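Long-range contacts in suppressor protein MPT5 (Saccharomyces cerevisiae, PDB 5BZ1), which binds specific sequences in the 3'-untranslated regions of target mRNAs through its Pumilio homology domain and regulates gene expression after transcription: residues 127-132 / 161-166; 173-178 / 207-212. One frame throughout, in Å; residues are numbered along the deposited sequence.

Contact 1: 127-132 / 161-166; sequences TSIEQV and IDAIVE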
loop_
_atom_site.group_PDB
_atom_site.type_symbol
_atom_site.label_atom_id
_atom_site.label_comp_id
_atom_site.label_asym_id
_atom_site.label_seq_id
_atom_site.Cartn_x
_atom_site.Cartn_y
_atom_site.Cartn_z
ATOM N N THR A 127 -0.383 -6.798 22.559
ATOM C CA THR A 127 0.160 -5.701 21.762
ATOM C C THR A 127 -0.884 -4.600 21.572
ATOM O O THR A 127 -1.957 -4.844 21.016
ATOM C CB THR A 127 0.632 -6.214 20.386
ATOM O OG1 THR A 127 1.610 -7.245 20.569
ATOM C CG2 THR A 127 1.236 -5.088 19.556
ATOM N N SER A 128 -0.570 -3.390 22.033
ATOM C CA SER A 128 -1.519 -2.278 21.961
ATOM C C SER A 128 -1.708 -1.785 20.527
ATOM O O SER A 128 -0.861 -2.019 19.663
ATOM C CB SER A 128 -1.064 -1.118 22.848
ATOM O OG SER A 128 0.005 -0.409 22.249
ATOM N N ILE A 129 -2.830 -1.113 20.278
ATOM C CA ILE A 129 -3.090 -0.491 18.983
ATOM C C ILE A 129 -1.962 0.473 18.623
ATOM O O ILE A 129 -1.473 0.484 17.494
ATOM C CB ILE A 129 -4.435 0.263 18.981
ATOM C CG1 ILE A 129 -5.599 -0.721 18.875
ATOM C CG2 ILE A 129 -4.505 1.256 17.830
ATOM C CD1 ILE A 129 -6.968 -0.068 18.939
ATOM N N GLU A 130 -1.560 1.279 19.602
ATOM C CA GLU A 130 -0.459 2.220 19.444
ATOM C C GLU A 130 0.816 1.489 19.017
ATOM O O GLU A 130 1.562 1.966 18.158
ATOM C CB GLU A 130 -0.228 2.960 20.763
ATOM C CG GLU A 130 0.783 4.092 20.699
ATOM C CD GLU A 130 0.996 4.763 22.048
ATOM O OE1 GLU A 130 0.167 4.552 22.960
ATOM O OE2 GLU A 130 1.996 5.497 22.195
ATOM N N GLN A 131 1.054 0.323 19.610
ATOM C CA GLN A 131 2.216 -0.483 19.259
ATOM C C GLN A 131 2.117 -1.050 17.840
ATOM O O GLN A 131 3.125 -1.145 17.138
ATOM C CB GLN A 131 2.435 -1.591 20.294
ATOM C CG GLN A 131 3.131 -1.106 21.570
ATOM C CD GLN A 131 3.182 -2.172 22.650
ATOM O OE1 GLN A 131 2.313 -3.043 22.715
ATOM N NE2 GLN A 131 4.205 -2.113 23.498
ATOM N N VAL A 132 0.905 -1.407 17.414
ATOM C CA VAL A 132 0.697 -1.899 16.047
ATOM C C VAL A 132 0.993 -0.810 15.011
ATOM O O VAL A 132 1.632 -1.071 13.986
ATOM C CB VAL A 132 -0.731 -2.448 15.830
ATOM C CG1 VAL A 132 -0.928 -2.857 14.379
ATOM C CG2 VAL A 132 -0.993 -3.642 16.741
ATOM N N ILE A 161 -6.384 -3.894 10.736
ATOM C CA ILE A 161 -7.536 -3.053 10.418
ATOM C C ILE A 161 -7.901 -2.186 11.622
ATOM O O ILE A 161 -8.090 -0.973 11.486
ATOM C CB ILE A 161 -8.775 -3.888 10.004
ATOM C CG1 ILE A 161 -8.421 -4.894 8.903
ATOM C CG2 ILE A 161 -9.919 -2.975 9.564
ATOM C CD1 ILE A 161 -7.874 -4.258 7.638
ATOM N N ASP A 162 -7.992 -2.813 12.795
ATOM C CA ASP A 162 -8.363 -2.115 14.026
ATOM C C ASP A 162 -7.437 -0.935 14.330
ATOM O O ASP A 162 -7.889 0.141 14.718
ATOM C CB ASP A 162 -8.369 -3.079 15.218
ATOM C CG ASP A 162 -9.528 -4.061 15.176
ATOM O OD1 ASP A 162 -10.419 -3.905 14.316
ATOM O OD2 ASP A 162 -9.546 -4.986 16.018
ATOM N N ALA A 163 -6.138 -1.147 14.155
ATOM C CA ALA A 163 -5.148 -0.104 14.409
ATOM C C ALA A 163 -5.296 1.069 13.442
ATOM O O ALA A 163 -5.179 2.231 13.833
ATOM C CB ALA A 163 -3.754 -0.678 14.317
ATOM N N ILE A 164 -5.543 0.751 12.176
ATOM C CA ILE A 164 -5.650 1.755 11.124
ATOM C C ILE A 164 -6.852 2.677 11.305
ATOM O O ILE A 164 -6.728 3.897 11.174
ATOM C CB ILE A 164 -5.721 1.091 9.735
ATOM C CG1 ILE A 164 -4.389 0.425 9.404
ATOM C CG2 ILE A 164 -6.068 2.104 8.655
ATOM C CD1 ILE A 164 -4.422 -0.403 8.154
ATOM N N VAL A 165 -8.012 2.097 11.605
ATOM C CA VAL A 165 -9.251 2.876 11.673
ATOM C C VAL A 165 -9.462 3.579 13.014
ATOM O O VAL A 165 -10.408 4.354 13.168
ATOM C CB VAL A 165 -10.497 2.018 11.349
ATOM C CG1 VAL A 165 -10.315 1.291 10.030
ATOM C CG2 VAL A 165 -10.774 1.023 12.475
ATOM N N GLU A 166 -8.591 3.307 13.981
ATOM C CA GLU A 166 -8.701 3.935 15.295
ATOM C C GLU A 166 -8.390 5.430 15.216
ATOM O O GLU A 166 -7.277 5.820 14.848
ATOM C CB GLU A 166 -7.763 3.257 16.297
ATOM C CG GLU A 166 -7.824 3.827 17.709
ATOM C CD GLU A 166 -9.081 3.420 18.462
ATOM O OE1 GLU A 166 -9.815 2.534 17.975
ATOM O OE2 GLU A 166 -9.332 3.986 19.548
#
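Ile129 and Val132, on the first turn of helix 129-137, pack against Ala163 near the end of helix 158-165, a helix-to-helix contact between neighbouring Pumilio repeats of the all-helical PUF scaffold. From CB, the side chain of Ile129 divides. Its CG2, anti to the backbone N, lies over the backbone of the facing helix, with CG2 3.7 Å from Ala163 CA. The other branch, CG1, stands beside the backbone N (chi1 -76°) and extends to CD1, which ends 4.0 Å from Glu166 OE1. The glutamate chain, turned about its CB-CG bond (chi2 74°), crosses the isoleucine at about a right angle and touches it through its methylenes as well as its carboxylate. Cutting Ile129 back to an alanine is likely to open a gap over Ala163 and leave the aliphatic part of Glu166 without its apolar neighbour. The start of helix 129-137 is fixed by a capping box internal to 127-132: Gln131 N donates to Ser128 OG at 2.9 Å, while Ser128 N donates to Gln131 OE1. No hydrogen bond crosses between the segments, and the closest side-chain approach is methyl to methyl, Val132 CG1 to Ala163 CB at 3.6 Å.

Contact 2: 173-178 / 207-212; sequences ISTHKH and PGLIND. With nucleotides of chain B.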
loop_
_atom_site.group_PDB
_atom_site.type_symbol
_atom_site.label_atom_id
_atom_site.label_comp_id
_atom_site.label_asym_id
_atom_site.label_seq_id
_atom_site.Cartn_x
_atom_site.Cartn_y
_atom_site.Cartn_z
ATOM N N ILE A 173 -0.291 6.688 9.509
ATOM C CA ILE A 173 0.165 5.633 8.613
ATOM C C ILE A 173 0.355 6.095 7.159
ATOM O O ILE A 173 1.407 5.859 6.566
ATOM C CB ILE A 173 -0.799 4.429 8.676
ATOM C CG1 ILE A 173 -0.648 3.715 10.021
ATOM C CG2 ILE A 173 -0.547 3.464 7.524
ATOM C CD1 ILE A 173 -1.835 2.857 10.408
ATOM N N SER A 174 -0.658 6.748 6.590
ATOM C CA SER A 174 -0.635 7.125 5.175
ATOM C C SER A 174 0.420 8.180 4.839
ATOM O O SER A 174 0.894 8.248 3.706
ATOM C CB SER A 174 -2.011 7.626 4.726
ATOM O OG SER A 174 -3.011 6.643 4.896
ATOM N N THR A 175 0.771 9.006 5.822
ATOM C CA THR A 175 1.732 10.083 5.606
ATOM C C THR A 175 3.138 9.678 6.029
ATOM O O THR A 175 4.039 10.520 6.122
ATOM C CB THR A 175 1.335 11.364 6.360
ATOM O OG1 THR A 175 1.425 11.141 7.772
ATOM C CG2 THR A 175 -0.090 11.772 5.999
ATOM N N HIS A 176 3.321 8.388 6.288
ATOM C CA HIS A 176 4.637 7.872 6.646
ATOM C C HIS A 176 5.262 7.107 5.473
ATOM O O HIS A 176 4.573 6.387 4.745
ATOM C CB HIS A 176 4.544 6.977 7.886
ATOM C CG HIS A 176 5.868 6.604 8.469
ATOM N ND1 HIS A 176 6.659 5.599 7.941
ATOM C CD2 HIS A 176 6.547 7.084 9.534
ATOM C CE1 HIS A 176 7.758 5.486 8.652
ATOM N NE2 HIS A 176 7.719 6.379 9.633
ATOM N N LYS A 177 6.570 7.280 5.310
ATOM C CA LYS A 177 7.349 6.660 4.239
ATOM C C LYS A 177 7.126 5.147 4.116
ATOM O O LYS A 177 6.950 4.620 3.014
ATOM C CB LYS A 177 8.828 6.937 4.498
ATOM C CG LYS A 177 9.777 6.526 3.395
ATOM C CD LYS A 177 11.170 6.271 3.962
ATOM C CE LYS A 177 11.487 7.192 5.139
ATOM N NZ LYS A 177 12.685 6.751 5.915
ATOM N N HIS A 178 7.144 4.455 5.252
ATOM C CA HIS A 178 6.964 3.010 5.273
ATOM C C HIS A 178 5.488 2.627 5.368
ATOM O O HIS A 178 5.033 1.708 4.682
ATOM C CB HIS A 178 7.742 2.390 6.441
ATOM C CG HIS A 178 9.213 2.644 6.390
ATOM N ND1 HIS A 178 9.994 2.738 7.528
ATOM C CD2 HIS A 178 10.055 2.819 5.347
ATOM C CE1 HIS A 178 11.244 2.964 7.182
ATOM N NE2 HIS A 178 11.312 3.019 5.861
ATOM N N PRO A 207 -8.366 15.951 3.772
ATOM C CA PRO A 207 -7.519 17.147 3.664
ATOM C C PRO A 207 -6.085 16.934 4.155
ATOM O O PRO A 207 -5.184 17.628 3.682
ATOM C CB PRO A 207 -8.232 18.163 4.562
ATOM C CG PRO A 207 -9.654 17.723 4.578
ATOM C CD PRO A 207 -9.579 16.222 4.568
ATOM N N GLY A 208 -5.875 16.001 5.079
ATOM C CA GLY A 208 -4.540 15.741 5.590
ATOM C C GLY A 208 -3.783 14.710 4.768
ATOM O O GLY A 208 -2.639 14.370 5.081
ATOM N N LEU A 209 -4.421 14.220 3.709
ATOM C CA LEU A 209 -3.856 13.150 2.895
ATOM C C LEU A 209 -3.601 13.583 1.452
ATOM O O LEU A 209 -2.590 13.211 0.854
ATOM C CB LEU A 209 -4.791 11.938 2.894
ATOM C CG LEU A 209 -5.046 11.228 4.224
ATOM C CD1 LEU A 209 -5.986 10.047 4.033
ATOM C CD2 LEU A 209 -3.739 10.773 4.835
ATOM N N ILE A 210 -4.523 14.366 0.900
ATOM C CA ILE A 210 -4.548 14.612 -0.540
ATOM C C ILE A 210 -3.319 15.336 -1.103
ATOM O O ILE A 210 -2.890 15.052 -2.225
ATOM C CB ILE A 210 -5.851 15.315 -0.982
ATOM C CG1 ILE A 210 -5.918 15.364 -2.506
ATOM C CG2 ILE A 210 -5.945 16.717 -0.383
ATOM C CD1 ILE A 210 -7.297 15.363 -3.049
ATOM N N ASN A 211 -2.750 16.259 -0.332
ATOM C CA ASN A 211 -1.511 16.912 -0.751
ATOM C C ASN A 211 -0.312 16.516 0.110
ATOM O O ASN A 211 0.687 17.235 0.173
ATOM C CB ASN A 211 -1.656 18.438 -0.783
ATOM C CG ASN A 211 -0.513 19.114 -1.524
ATOM O OD1 ASN A 211 -0.139 18.701 -2.624
ATOM N ND2 ASN A 211 0.069 20.135 -0.906
ATOM N N ASP A 212 -0.403 15.375 0.781
ATOM C CA ASP A 212 0.752 14.884 1.520
ATOM C C ASP A 212 1.701 14.159 0.567
ATOM O O ASP A 212 1.263 13.577 -0.427
ATOM C CB ASP A 212 0.334 13.968 2.668
ATOM C CG ASP A 212 1.526 13.379 3.398
ATOM O OD1 ASP A 212 2.102 14.076 4.265
ATOM O OD2 ASP A 212 1.895 12.226 3.092
ATOM P P U B 6 15.019 1.370 -0.890
ATOM O OP1 U B 6 15.700 2.637 -1.270
ATOM O OP2 U B 6 15.422 0.090 -1.542
ATOM O "O5'" U B 6 15.143 1.164 0.686
ATOM C "C5'" U B 6 15.023 2.261 1.587
ATOM C "C4'" U B 6 14.859 1.797 3.015
ATOM O "O4'" U B 6 13.444 1.671 3.325
ATOM C "C3'" U B 6 15.494 0.443 3.344
ATOM O "O3'" U B 6 16.002 0.471 4.678
ATOM C "C2'" U B 6 14.303 -0.511 3.276
ATOM O "O2'" U B 6 14.449 -1.696 4.034
ATOM C "C1'" U B 6 13.181 0.368 3.816
ATOM N N1 U B 6 11.831 -0.041 3.396
ATOM C C2 U B 6 11.020 -0.611 4.364
ATOM O O2 U B 6 11.396 -0.770 5.513
ATOM N N3 U B 6 9.764 -0.991 3.942
ATOM C C4 U B 6 9.249 -0.854 2.665
ATOM O O4 U B 6 8.100 -1.241 2.430
ATOM C C5 U B 6 10.153 -0.252 1.725
ATOM C C6 U B 6 11.384 0.126 2.106
HETATM O O HOH W 1 4.326 13.261 5.246
#
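With CG2 of Thr175 anti to its carbonyl carbon and OG1 at chi1 67°, and with the Asp212 carboxylate anti to the backbone N (chi1 177°), the threonine methyl and the carboxylate are brought together. The two side chains cross at about a right angle, and the carboxylate lies against the carbon side of the threonine, with Asp212 OD2 3.3 Å from Thr175 CA and Asp212 CG 3.5 Å from Thr175 CG2. The polar ends look to other partners: Thr175 OG1 bonds to Ile171 O, and Asp212 OD2 accepts from Phe214 N and Gly215 N, capping the turn into helix 215-223. A water bridges the segments, 2.6 Å from Asp212 OD1 and 2.9 Å from Thr175 O. Beside this polar patch, Leu209 reaches in with CD2, which packs 3.6 Å from Ser174 CB and also touches the Thr175 methyl. Leu209 opens a type I turn that closes at Asp212. Further along the other segment, His176 ND1 accepts from His178 N, the donor tilted 21° out of the ring plane. The His178 ring carries U6 of chain B over one face, the base oxygen O2 being displaced toward the ring's rim and His178 CD2 lying 3.7 Å from U6 C2. A side chain set against a base in this way, just before helix 179-189, is consistent with the RNA-binding surface of PUF repeats.

In the fold
Contacts 1 and 2 follow one another along the chain, their centres about 17 Å apart, and each links parts of adjacent Pumilio repeats: 4 with 5 in contact 1, 5 with 6 in contact 2. Helices 158-165 and 169-174 are consecutive, and the two contacts meet directly where Ile164 CG1 packs 3.7 Å from Ile173 CD1. Helix 129-137 also joins them, supplying Ile129 and Val132 to contact 1 and placing Ile136 against Ile173. Their relation to the RNA differs. Contact 1 stays about 13 Å from the nearest nucleic acid atom, whereas segment 173-178 runs to the bound strand, where His178 meets U6 of chain B and Lys177 packs on a sugar.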